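Local coordinates for glycerol dehydratase (Clostridium butyricum, PDB 1R9D), which probably dehydrates glycerol without vitamin B12, as a lyase of the glycyl radical enzyme family, at residues 83-91 with 273-281; 328-339 with 640-648. One frame throughout, in Å; residues are numbered along the deposited sequence.

Interaction 1: 83-91 with 273-281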
loop_
_atom_site.group_PDB
_atom_site.type_symbol
_atom_site.label_atom_id
_atom_site.label_comp_id
_atom_site.label_asym_id
_atom_site.label_seq_id
_atom_site.Cartn_x
_atom_site.Cartn_y
_atom_site.Cartn_z
ATOM N N SER A 83 -23.041 16.693 14.876
ATOM C CA SER A 83 -22.024 15.959 14.123
ATOM C C SER A 83 -20.607 15.960 14.695
ATOM O O SER A 83 -20.123 16.978 15.195
ATOM C CB SER A 83 -21.978 16.511 12.690
ATOM O OG SER A 83 -20.895 15.976 11.940
ATOM N N GLN A 84 -19.947 14.808 14.613
ATOM C CA GLN A 84 -18.563 14.685 15.052
ATOM C C GLN A 84 -17.750 15.062 13.815
ATOM O O GLN A 84 -18.315 15.282 12.736
ATOM C CB GLN A 84 -18.222 13.243 15.459
ATOM C CG GLN A 84 -18.860 12.728 16.752
ATOM C CD GLN A 84 -18.296 13.385 18.008
ATOM O OE1 GLN A 84 -17.211 13.960 17.989
ATOM N NE2 GLN A 84 -19.032 13.282 19.110
ATOM N N VAL A 85 -16.431 15.118 13.964
ATOM C CA VAL A 85 -15.535 15.479 12.871
ATOM C C VAL A 85 -14.694 14.274 12.450
ATOM O O VAL A 85 -14.221 13.512 13.298
ATOM C CB VAL A 85 -14.610 16.638 13.298
ATOM C CG1 VAL A 85 -13.609 16.959 12.197
ATOM C CG2 VAL A 85 -15.450 17.864 13.615
ATOM N N PHE A 86 -14.523 14.108 11.139
ATOM C CA PHE A 86 -13.760 12.994 10.576
ATOM C C PHE A 86 -12.591 13.544 9.755
ATOM O O PHE A 86 -12.607 13.526 8.522
ATOM C CB PHE A 86 -14.687 12.127 9.705
ATOM C CG PHE A 86 -15.783 11.451 10.485
ATOM C CD1 PHE A 86 -16.801 12.198 11.081
ATOM C CD2 PHE A 86 -15.768 10.075 10.680
ATOM C CE1 PHE A 86 -17.776 11.585 11.860
ATOM C CE2 PHE A 86 -16.737 9.449 11.458
ATOM C CZ PHE A 86 -17.746 10.207 12.053
ATOM N N PRO A 87 -11.541 14.020 10.445
ATOM C CA PRO A 87 -10.341 14.597 9.839
ATOM C C PRO A 87 -9.516 13.679 8.948
ATOM O O PRO A 87 -8.690 14.160 8.180
ATOM C CB PRO A 87 -9.551 15.084 11.050
ATOM C CG PRO A 87 -9.868 14.043 12.069
ATOM C CD PRO A 87 -11.367 13.881 11.904
ATOM N N GLU A 88 -9.741 12.372 9.049
ATOM C CA GLU A 88 -8.993 11.408 8.246
ATOM C C GLU A 88 -9.316 11.492 6.759
ATOM O O GLU A 88 -8.529 11.041 5.927
ATOM C CB GLU A 88 -9.251 9.975 8.733
ATOM C CG GLU A 88 -10.699 9.505 8.624
ATOM C CD GLU A 88 -11.457 9.570 9.940
ATOM O OE1 GLU A 88 -11.949 8.515 10.391
ATOM O OE2 GLU A 88 -11.571 10.673 10.520
ATOM N N PHE A 89 -10.471 12.063 6.423
ATOM C CA PHE A 89 -10.871 12.189 5.022
ATOM C C PHE A 89 -10.498 13.562 4.465
ATOM O O PHE A 89 -9.917 13.660 3.388
ATOM C CB PHE A 89 -12.370 11.922 4.891
ATOM C CG PHE A 89 -12.786 10.579 5.428
ATOM C CD1 PHE A 89 -13.700 10.481 6.472
ATOM C CD2 PHE A 89 -12.237 9.408 4.905
ATOM C CE1 PHE A 89 -14.064 9.236 6.993
ATOM C CE2 PHE A 89 -12.593 8.160 5.416
ATOM C CZ PHE A 89 -13.507 8.069 6.463
ATOM N N SER A 90 -10.838 14.615 5.204
ATOM C CA SER A 90 -10.503 15.991 4.826
ATOM C C SER A 90 -10.797 16.844 6.052
ATOM O O SER A 90 -11.555 16.433 6.925
ATOM C CB SER A 90 -11.351 16.483 3.645
ATOM O OG SER A 90 -12.687 16.732 4.038
ATOM N N ASN A 91 -10.198 18.025 6.130
ATOM C CA ASN A 91 -10.444 18.884 7.285
ATOM C C ASN A 91 -10.102 20.344 7.040
ATOM O O ASN A 91 -10.538 21.218 7.791
ATOM C CB ASN A 91 -9.660 18.370 8.491
ATOM C CG ASN A 91 -8.175 18.322 8.232
ATOM O OD1 ASN A 91 -7.504 19.357 8.191
ATOM N ND2 ASN A 91 -7.650 17.116 8.031
ATOM N N ILE A 273 -22.480 2.358 15.613
ATOM C CA ILE A 273 -21.034 2.201 15.538
ATOM C C ILE A 273 -20.498 2.367 14.115
ATOM O O ILE A 273 -19.384 2.846 13.923
ATOM C CB ILE A 273 -20.600 0.848 16.148
ATOM C CG1 ILE A 273 -21.049 0.793 17.617
ATOM C CG2 ILE A 273 -19.087 0.695 16.063
ATOM C CD1 ILE A 273 -20.879 -0.552 18.279
ATOM N N ILE A 274 -21.288 1.990 13.115
ATOM C CA ILE A 274 -20.848 2.169 11.734
ATOM C C ILE A 274 -20.591 3.660 11.515
ATOM O O ILE A 274 -19.599 4.052 10.893
ATOM C CB ILE A 274 -21.923 1.696 10.728
ATOM C CG1 ILE A 274 -22.016 0.169 10.744
ATOM C CG2 ILE A 274 -21.584 2.195 9.330
ATOM C CD1 ILE A 274 -23.098 -0.403 9.852
ATOM N N ASN A 275 -21.492 4.478 12.058
ATOM C CA ASN A 275 -21.431 5.932 11.951
ATOM C C ASN A 275 -20.342 6.590 12.802
ATOM O O ASN A 275 -20.145 7.808 12.740
ATOM C CB ASN A 275 -22.804 6.522 12.300
ATOM C CG ASN A 275 -23.803 6.388 11.161
ATOM O OD1 ASN A 275 -23.861 7.239 10.279
ATOM N ND2 ASN A 275 -24.581 5.310 11.169
ATOM N N ILE A 276 -19.650 5.791 13.609
ATOM C CA ILE A 276 -18.559 6.302 14.434
ATOM C C ILE A 276 -17.248 5.999 13.701
ATOM O O ILE A 276 -16.317 6.798 13.705
ATOM C CB ILE A 276 -18.546 5.640 15.832
ATOM C CG1 ILE A 276 -19.830 6.003 16.582
ATOM C CG2 ILE A 276 -17.319 6.102 16.618
ATOM C CD1 ILE A 276 -19.930 5.404 17.978
ATOM N N GLU A 277 -17.192 4.845 13.047
ATOM C CA GLU A 277 -15.999 4.466 12.303
ATOM C C GLU A 277 -15.785 5.387 11.105
ATOM O O GLU A 277 -14.661 5.795 10.814
ATOM C CB GLU A 277 -16.104 3.012 11.824
ATOM C CG GLU A 277 -14.934 2.574 10.951
ATOM C CD GLU A 277 -14.999 1.102 10.568
ATOM O OE1 GLU A 277 -16.020 0.680 9.983
ATOM O OE2 GLU A 277 -14.024 0.367 10.851
ATOM N N SER A 278 -16.871 5.721 10.412
ATOM C CA SER A 278 -16.783 6.582 9.236
ATOM C C SER A 278 -18.049 7.414 9.098
ATOM O O SER A 278 -19.095 7.039 9.620
ATOM C CB SER A 278 -16.596 5.725 7.975
ATOM O OG SER A 278 -16.640 6.523 6.802
ATOM N N ASN A 279 -17.953 8.537 8.392
ATOM C CA ASN A 279 -19.117 9.394 8.208
ATOM C C ASN A 279 -19.718 9.309 6.808
ATOM O O ASN A 279 -20.428 10.211 6.378
ATOM C CB ASN A 279 -18.792 10.854 8.561
ATOM C CG ASN A 279 -17.857 11.516 7.572
ATOM O OD1 ASN A 279 -17.170 10.854 6.796
ATOM N ND2 ASN A 279 -17.818 12.846 7.608
ATOM N N GLY A 280 -19.427 8.234 6.084
ATOM C CA GLY A 280 -20.048 8.105 4.778
ATOM C C GLY A 280 -21.530 8.005 5.097
ATOM O O GLY A 280 -21.897 7.369 6.093
ATOM N N HIS A 281 -22.390 8.640 4.303
ATOM C CA HIS A 281 -23.814 8.557 4.594
ATOM C C HIS A 281 -24.502 7.451 3.796
ATOM O O HIS A 281 -23.839 6.591 3.214
ATOM C CB HIS A 281 -24.515 9.915 4.389
ATOM C CG HIS A 281 -24.378 10.488 3.013
ATOM N ND1 HIS A 281 -23.584 11.581 2.739
ATOM C CD2 HIS A 281 -24.960 10.142 1.839
ATOM C CE1 HIS A 281 -23.683 11.883 1.457
ATOM N NE2 HIS A 281 -24.512 11.026 0.889
HETATM O O HOH W 1 -19.501 13.847 10.123
#
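The phenyl ring of F86 and the side chain of N279 carry this contact, the two running past each other in opposite directions with their planes 15° apart. CB of N279 stands over the centre of the F86 ring, 3.4 Å from the centroid and only 8° off the normal, a CH-pi contact. The amide carries on over the same ring, with N279 CG 3.6 Å from F86 CG. N279 can lie this way because its CG sits between its own backbone N and carbonyl carbon (chi1 70°). On the F89 side the same amide is nearly parallel to that ring, with OD1 3.5 Å from F89 CD1.

Backbone atoms at the end of helix 260-277 meet the rest of the F86 ring: N275 O approaches CZ at the edge, 3.5 Å away. S278 OG lies 3.5 Å from F89 CZ, while E88 CG covers one face of F89 from within its own segment.

Polar links are indirect. Water 1 donates to Q84 O and accepts from N279 ND2, each at 3.2 Å, and S83 OG gives a hydrogen bond to the same Q84 carbonyl. The buried N279 amide is further fixed by G161 N at OD1 and N160 OD1 at ND2. R31 joins the two segments, forming a salt bridge to E88 and a hydrogen bond to I276 O; R51 is a second salt-bridge partner of E88.

The arrangement illustrates how a helix exit can be set against an irregular loop, here on the approach to H281, which hydrogen-bonds a bound glycerol. V85, P87 and E88 of the loop rest on helix 30-40, whereas I276 and E277 pack on helix 47-61 and I274 and E277 on helix 520-524.

Interaction 2: 328-339 with 640-648; sequences ISTKHFGGYPMY and YPSSINVYF
The hydroxyls of S642 and S643 grip the carbonyls of K331 and H332, in the weakly bonded helix about 329-332. H332 O takes two donors: S642 OG at 2.7 Å, lying in the carbonyl plane, and S643 N at 3.2 Å, above it. S643 OG donates to K331 O (2.9 Å) and accepts a bond from G334 N (3.1 Å), which its chi1 of 63° permits by turning the hydroxyl back over its own backbone. Water 2 adds a bridge from K331 O to S643 O.

Beside this polar seam, I644 CD1 sits over one face of the H332 imidazole in a CH-pi contact, 3.6 Å from the centroid, with S329 CA over the opposite face. The Y647 ring lies obliquely to H332, with Y647 CD1 3.4 Å from K331 CD.

Further out, a type II' turn from P641 to I644 presents both serines, and Y339 OH gives S642 OG a weak hydrogen bond. I644 and F648 lean on strands 543-551 and 449-452. The whole is a turn held against a short helical segment beside the probable active site of a glycyl radical enzyme: the Y339 side chain's nearest atom lies about 3 Å from bound glycerol, and G334 O is hydrogen-bonded to Y764 OH, next to the predicted radical residue G763.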
loop_
_atom_site.group_PDB
_atom_site.type_symbol
_atom_site.label_atom_id
_atom_site.label_comp_id
_atom_site.label_asym_id
_atom_site.label_seq_id
_atom_site.Cartn_x
_atom_site.Cartn_y
_atom_site.Cartn_z
ATOM N N ILE A 328 -19.945 24.239 -0.036
ATOM C CA ILE A 328 -20.329 23.895 -1.401
ATOM C C ILE A 328 -21.066 22.554 -1.412
ATOM O O ILE A 328 -22.151 22.430 -1.984
ATOM C CB ILE A 328 -19.094 23.820 -2.328
ATOM C CG1 ILE A 328 -18.410 25.189 -2.391
ATOM C CG2 ILE A 328 -19.509 23.384 -3.726
ATOM C CD1 ILE A 328 -19.328 26.317 -2.848
ATOM N N SER A 329 -20.483 21.551 -0.768
ATOM C CA SER A 329 -21.103 20.233 -0.708
ATOM C C SER A 329 -22.473 20.306 -0.043
ATOM O O SER A 329 -23.370 19.514 -0.340
ATOM C CB SER A 329 -20.201 19.264 0.062
ATOM O OG SER A 329 -18.941 19.162 -0.570
ATOM N N THR A 330 -22.638 21.264 0.864
ATOM C CA THR A 330 -23.908 21.415 1.549
ATOM C C THR A 330 -25.011 21.774 0.553
ATOM O O THR A 330 -26.187 21.511 0.802
ATOM C CB THR A 330 -23.817 22.489 2.649
ATOM O OG1 THR A 330 -22.828 22.086 3.605
ATOM C CG2 THR A 330 -25.154 22.646 3.352
ATOM N N LYS A 331 -24.622 22.369 -0.571
ATOM C CA LYS A 331 -25.581 22.732 -1.613
ATOM C C LYS A 331 -26.047 21.468 -2.341
ATOM O O LYS A 331 -27.156 21.426 -2.876
ATOM C CB LYS A 331 -24.947 23.691 -2.622
ATOM C CG LYS A 331 -24.491 25.021 -2.040
ATOM C CD LYS A 331 -23.715 25.814 -3.086
ATOM C CE LYS A 331 -23.127 27.099 -2.517
ATOM N NZ LYS A 331 -24.167 28.062 -2.076
ATOM N N HIS A 332 -25.191 20.445 -2.354
ATOM C CA HIS A 332 -25.504 19.168 -3.001
ATOM C C HIS A 332 -26.397 18.308 -2.117
ATOM O O HIS A 332 -27.176 17.493 -2.615
ATOM C CB HIS A 332 -24.235 18.344 -3.267
ATOM C CG HIS A 332 -23.143 19.086 -3.967
ATOM N ND1 HIS A 332 -21.910 18.517 -4.213
ATOM C CD2 HIS A 332 -23.080 20.345 -4.458
ATOM C CE1 HIS A 332 -21.136 19.395 -4.823
ATOM N NE2 HIS A 332 -21.821 20.513 -4.982
ATOM N N PHE A 333 -26.264 18.477 -0.802
ATOM C CA PHE A 333 -27.027 17.689 0.160
ATOM C C PHE A 333 -27.684 18.592 1.208
ATOM O O PHE A 333 -27.276 18.599 2.369
ATOM C CB PHE A 333 -26.103 16.689 0.868
ATOM C CG PHE A 333 -25.170 15.936 -0.058
ATOM C CD1 PHE A 333 -23.841 16.320 -0.194
ATOM C CD2 PHE A 333 -25.625 14.837 -0.785
ATOM C CE1 PHE A 333 -22.972 15.619 -1.035
ATOM C CE2 PHE A 333 -24.765 14.128 -1.633
ATOM C CZ PHE A 333 -23.439 14.519 -1.758
ATOM N N GLY A 334 -28.712 19.336 0.812
ATOM C CA GLY A 334 -29.355 20.237 1.755
ATOM C C GLY A 334 -30.376 19.645 2.706
ATOM O O GLY A 334 -31.044 18.665 2.387
ATOM N N GLY A 335 -30.491 20.248 3.893
ATOM C CA GLY A 335 -31.465 19.788 4.872
ATOM C C GLY A 335 -31.025 18.764 5.908
ATOM O O GLY A 335 -31.836 17.939 6.336
ATOM N N TYR A 336 -29.756 18.810 6.317
ATOM C CA TYR A 336 -29.223 17.875 7.316
ATOM C C TYR A 336 -29.532 16.413 6.982
ATOM O O TYR A 336 -29.881 15.639 7.873
ATOM C CB TYR A 336 -29.835 18.160 8.690
ATOM C CG TYR A 336 -29.623 19.549 9.246
ATOM C CD1 TYR A 336 -30.705 20.287 9.729
ATOM C CD2 TYR A 336 -28.345 20.097 9.366
ATOM C CE1 TYR A 336 -30.522 21.537 10.324
ATOM C CE2 TYR A 336 -28.153 21.352 9.962
ATOM C CZ TYR A 336 -29.248 22.060 10.439
ATOM O OH TYR A 336 -29.076 23.291 11.046
ATOM N N PRO A 337 -29.393 16.006 5.707
ATOM C CA PRO A 337 -29.688 14.623 5.312
ATOM C C PRO A 337 -28.627 13.549 5.571
ATOM O O PRO A 337 -27.434 13.790 5.400
ATOM C CB PRO A 337 -29.974 14.763 3.822
ATOM C CG PRO A 337 -28.936 15.763 3.417
ATOM C CD PRO A 337 -29.026 16.813 4.527
ATOM N N MET A 338 -29.085 12.362 5.972
ATOM C CA MET A 338 -28.206 11.215 6.203
ATOM C C MET A 338 -28.552 10.106 5.212
ATOM O O MET A 338 -27.790 9.152 5.043
ATOM C CB MET A 338 -28.339 10.682 7.634
ATOM C CG MET A 338 -27.709 11.588 8.691
ATOM S SD MET A 338 -26.044 12.132 8.283
ATOM C CE MET A 338 -25.138 10.567 8.262
ATOM N N TYR A 339 -29.714 10.234 4.575
ATOM C CA TYR A 339 -30.181 9.266 3.572
ATOM C C TYR A 339 -30.191 7.797 4.005
ATOM O O TYR A 339 -29.731 6.927 3.266
ATOM C CB TYR A 339 -29.334 9.387 2.300
ATOM C CG TYR A 339 -29.171 10.796 1.776
ATOM C CD1 TYR A 339 -28.079 11.579 2.152
ATOM C CD2 TYR A 339 -30.111 11.351 0.904
ATOM C CE1 TYR A 339 -27.924 12.875 1.674
ATOM C CE2 TYR A 339 -29.966 12.649 0.422
ATOM C CZ TYR A 339 -28.875 13.405 0.808
ATOM O OH TYR A 339 -28.733 14.691 0.334
ATOM N N TYR A 640 -30.282 10.739 -10.665
ATOM C CA TYR A 640 -30.952 11.368 -9.520
ATOM C C TYR A 640 -30.112 12.581 -9.114
ATOM O O TYR A 640 -28.912 12.624 -9.389
ATOM C CB TYR A 640 -31.154 10.368 -8.375
ATOM C CG TYR A 640 -29.912 9.845 -7.689
ATOM C CD1 TYR A 640 -29.265 10.596 -6.709
ATOM C CD2 TYR A 640 -29.426 8.569 -7.970
ATOM C CE1 TYR A 640 -28.163 10.083 -6.015
ATOM C CE2 TYR A 640 -28.329 8.045 -7.288
ATOM C CZ TYR A 640 -27.705 8.803 -6.313
ATOM O OH TYR A 640 -26.629 8.276 -5.633
ATOM N N PRO A 641 -30.717 13.568 -8.429
ATOM C CA PRO A 641 -29.884 14.722 -8.102
ATOM C C PRO A 641 -29.703 15.191 -6.665
ATOM O O PRO A 641 -28.968 16.154 -6.444
ATOM C CB PRO A 641 -30.575 15.813 -8.888
ATOM C CG PRO A 641 -32.033 15.529 -8.504
ATOM C CD PRO A 641 -32.135 13.974 -8.476
ATOM N N SER A 642 -30.360 14.555 -5.706
ATOM C CA SER A 642 -30.292 15.045 -4.327
ATOM C C SER A 642 -30.810 16.487 -4.467
ATOM O O SER A 642 -31.901 16.689 -5.000
ATOM C CB SER A 642 -28.858 15.033 -3.798
ATOM O OG SER A 642 -28.851 15.330 -2.410
ATOM N N SER A 643 -30.053 17.487 -4.017
ATOM C CA SER A 643 -30.506 18.874 -4.170
ATOM C C SER A 643 -29.592 19.661 -5.111
ATOM O O SER A 643 -29.714 20.882 -5.228
ATOM C CB SER A 643 -30.573 19.586 -2.804
ATOM O OG SER A 643 -29.300 19.684 -2.173
ATOM N N ILE A 644 -28.704 18.959 -5.812
ATOM C CA ILE A 644 -27.740 19.613 -6.689
ATOM C C ILE A 644 -28.264 20.220 -7.991
ATOM O O ILE A 644 -27.552 20.989 -8.635
ATOM C CB ILE A 644 -26.557 18.660 -7.022
ATOM C CG1 ILE A 644 -25.304 19.479 -7.354
ATOM C CG2 ILE A 644 -26.908 17.771 -8.217
ATOM C CD1 ILE A 644 -24.031 18.646 -7.458
ATOM N N ASN A 645 -29.494 19.898 -8.382
ATOM C CA ASN A 645 -30.032 20.460 -9.622
ATOM C C ASN A 645 -30.122 21.988 -9.554
ATOM O O ASN A 645 -30.034 22.669 -10.575
ATOM C CB ASN A 645 -31.402 19.853 -9.950
ATOM C CG ASN A 645 -32.436 20.109 -8.875
ATOM O OD1 ASN A 645 -32.301 19.651 -7.739
ATOM N ND2 ASN A 645 -33.484 20.841 -9.231
ATOM N N VAL A 646 -30.294 22.526 -8.350
ATOM C CA VAL A 646 -30.365 23.973 -8.178
ATOM C C VAL A 646 -28.956 24.543 -8.336
ATOM O O VAL A 646 -28.738 25.460 -9.122
ATOM C CB VAL A 646 -30.932 24.342 -6.790
ATOM C CG1 VAL A 646 -30.882 25.856 -6.585
ATOM C CG2 VAL A 646 -32.371 23.845 -6.677
ATOM N N TYR A 647 -27.996 23.985 -7.602
ATOM C CA TYR A 647 -26.609 24.442 -7.688
ATOM C C TYR A 647 -26.041 24.297 -9.101
ATOM O O TYR A 647 -25.406 25.218 -9.618
ATOM C CB TYR A 647 -25.725 23.666 -6.709
ATOM C CG TYR A 647 -24.271 24.072 -6.768
ATOM C CD1 TYR A 647 -23.886 25.383 -6.490
ATOM C CD2 TYR A 647 -23.279 23.149 -7.097
ATOM C CE1 TYR A 647 -22.547 25.767 -6.537
ATOM C CE2 TYR A 647 -21.936 23.524 -7.146
ATOM C CZ TYR A 647 -21.581 24.834 -6.863
ATOM O OH TYR A 647 -20.258 25.215 -6.899
ATOM N N PHE A 648 -26.254 23.137 -9.720
ATOM C CA PHE A 648 -25.760 22.910 -11.080
ATOM C C PHE A 648 -26.372 23.951 -12.016
ATOM O O PHE A 648 -25.701 24.468 -12.910
ATOM C CB PHE A 648 -26.131 21.501 -11.570
ATOM C CG PHE A 648 -25.048 20.455 -11.350
ATOM C CD1 PHE A 648 -25.277 19.121 -11.707
ATOM C CD2 PHE A 648 -23.809 20.798 -10.815
ATOM C CE1 PHE A 648 -24.283 18.146 -11.535
ATOM C CE2 PHE A 648 -22.806 19.829 -10.638
ATOM C CZ PHE A 648 -23.047 18.503 -11.001
HETATM O O HOH W 2 -28.356 23.189 -4.618
#

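In the fold
From the N terminus, interaction 1 closes first, drawing residues 83-91 and 273-281 together around a loop of 181 residues that is mostly helix. Helices 288-298 and 304-317 follow before interaction 2 opens, so the two closures are in series and neither nest nor cross. Interaction 2 then spans 300 residues, including strands of both mixed sheets, and brings 640-648, with the start of helix 644-650, back to 328-339. Although their centres are 18 Å apart, the contacts meet: H281 packs on F333, M338 and Y339, with H281 CD2 3.4 Å from Y339 CD1. Together they tie helices 30-40 and 47-61 to strands 543-551 and 449-452.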